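Local coordinates for sulfur carrier protein CysO (Mycobacterium tuberculosis, PDB 3DWG) that probably serves, in its thiocarboxylated form, as the sulfur donor for CysM-dependent cysteine biosynthesis, at residues V5-I10 with K19-S24. Residues are numbered along the deposited sequence; the frame is centred on the assembly and turned at random. Where two conformers were deposited one is given.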
# COMPACT_ATOMS: atom_id res chain seq x y z
N VAL C 5 -13.19 20.17 25.93
CA VAL C 5 -13.82 20.39 24.62
C VAL C 5 -12.84 21.03 23.64
O VAL C 5 -12.30 22.12 23.92
CB VAL C 5 -15.08 21.33 24.68
CG1 VAL C 5 -15.76 21.39 23.28
CG2 VAL C 5 -16.10 20.83 25.75
N SER C 6 -12.61 20.39 22.49
CA SER C 6 -11.72 20.95 21.48
C SER C 6 -12.55 21.81 20.55
O SER C 6 -13.53 21.34 19.90
CB SER C 6 -10.99 19.83 20.72
OG SER C 6 -10.49 20.24 19.46
N ILE C 7 -12.10 23.07 20.41
CA ILE C 7 -12.81 24.04 19.66
C ILE C 7 -12.08 24.30 18.33
O ILE C 7 -10.91 24.72 18.34
CB ILE C 7 -12.91 25.39 20.46
CG1 ILE C 7 -13.45 25.14 21.90
CG2 ILE C 7 -13.64 26.39 19.64
CD1 ILE C 7 -14.93 24.75 21.94
N PRO C 8 -12.76 24.08 17.20
CA PRO C 8 -12.11 24.29 15.91
C PRO C 8 -11.88 25.77 15.68
O PRO C 8 -12.52 26.63 16.29
CB PRO C 8 -13.11 23.70 14.90
CG PRO C 8 -14.48 23.94 15.60
CD PRO C 8 -14.18 23.65 17.05
N THR C 9 -10.97 26.08 14.77
CA THR C 9 -10.59 27.48 14.54
C THR C 9 -11.77 28.39 14.25
O THR C 9 -11.84 29.53 14.75
CB THR C 9 -9.49 27.53 13.46
OG1 THR C 9 -8.37 26.85 13.99
CG2 THR C 9 -9.08 28.98 13.12
N ILE C 10 -12.72 27.91 13.45
CA ILE C 10 -13.87 28.70 13.04
C ILE C 10 -14.76 29.17 14.22
O ILE C 10 -15.42 30.19 14.12
CB ILE C 10 -14.65 27.99 11.96
CG1 ILE C 10 -15.67 28.91 11.33
CG2 ILE C 10 -15.28 26.66 12.50
CD1 ILE C 10 -16.51 28.25 10.27
N LYS C 19 -8.48 27.21 22.18
CA LYS C 19 -8.67 26.03 21.37
C LYS C 19 -9.23 24.88 22.13
O LYS C 19 -9.69 23.96 21.55
CB LYS C 19 -7.41 25.64 20.61
CG LYS C 19 -6.39 24.83 21.36
CD LYS C 19 -5.17 24.52 20.46
CE LYS C 19 -5.06 25.52 19.34
NZ LYS C 19 -3.72 25.61 18.64
N SER C 20 -9.11 24.94 23.45
CA SER C 20 -9.58 23.90 24.33
C SER C 20 -10.12 24.47 25.62
O SER C 20 -9.47 25.24 26.25
CB SER C 20 -8.45 22.96 24.65
OG SER C 20 -8.83 21.99 25.56
N VAL C 21 -11.34 24.10 25.99
CA VAL C 21 -12.01 24.69 27.13
C VAL C 21 -12.65 23.63 27.95
O VAL C 21 -12.92 22.60 27.46
CB VAL C 21 -13.04 25.72 26.71
CG1 VAL C 21 -12.40 26.81 25.93
CG2 VAL C 21 -14.16 25.09 25.92
N SER C 22 -12.84 23.88 29.23
CA SER C 22 -13.55 22.95 30.09
C SER C 22 -15.03 23.20 30.00
O SER C 22 -15.47 24.32 29.81
CB SER C 22 -13.18 23.15 31.57
OG SER C 22 -11.80 22.97 31.75
N ALA C 23 -15.77 22.14 30.24
CA ALA C 23 -17.22 22.22 30.28
C ALA C 23 -17.69 21.16 31.23
O ALA C 23 -16.93 20.27 31.61
CB ALA C 23 -17.82 22.03 28.88
N SER C 24 -18.93 21.29 31.68
CA SER C 24 -19.52 20.24 32.51
C SER C 24 -20.88 19.85 31.96
O SER C 24 -21.62 20.67 31.38
CB SER C 24 -19.64 20.68 33.97
OG SER C 24 -20.44 21.84 34.03
O HOH W 1 -8.47 21.99 19.95
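V5 and V21 form the hydrogen-bonded antiparallel pair of the first beta hairpin of a ubiquitin-like fold, as expected for a ThiS-family carrier. Two backbone bonds define the pair: V5 N to V21 O at 2.9 Å and V21 N to V5 O at 3.0 Å. V5 O also receives a CA-H contact from S20 CA at 3.3 Å, so two donors from strand 20-23 converge on this oxygen. Past the two bridged pairs, I7 N bonds to K19 O over 2.8 Å, already outside the regular strands; the hydrogen bond is nearly straight (N-H...O 174°), yet the donor reaches the oxygen from 39° above the carbonyl plane. K19 O is gripped a second time by a water that also lies 2.7 Å from S6 OG, on the hairpin face carrying S6 and S20, which form a non-hydrogen-bonded pair. The side chain of K19 turns elsewhere, its NZ making a salt bridge to an acidic side chain of another protein's chain.

The other face is apolar. With CG2 of V5 anti to its carbonyl carbon, that methyl meets A23 CB at 3.8 Å. V21 CG2 packs beside V5 CB and also touches I7 CD1, 4.1 Å away, the I7 and V21 side chains crossing at about a right angle.

Helix 28-38 covers this face, V31 touching both V5 and A23, and L35 touching V21. Strand 3-6 is flanked on its far edge by strand 83-88, through backbone bonds from S6 to V84 and I86, while strand 20-23 is outermost in the chain's sheet.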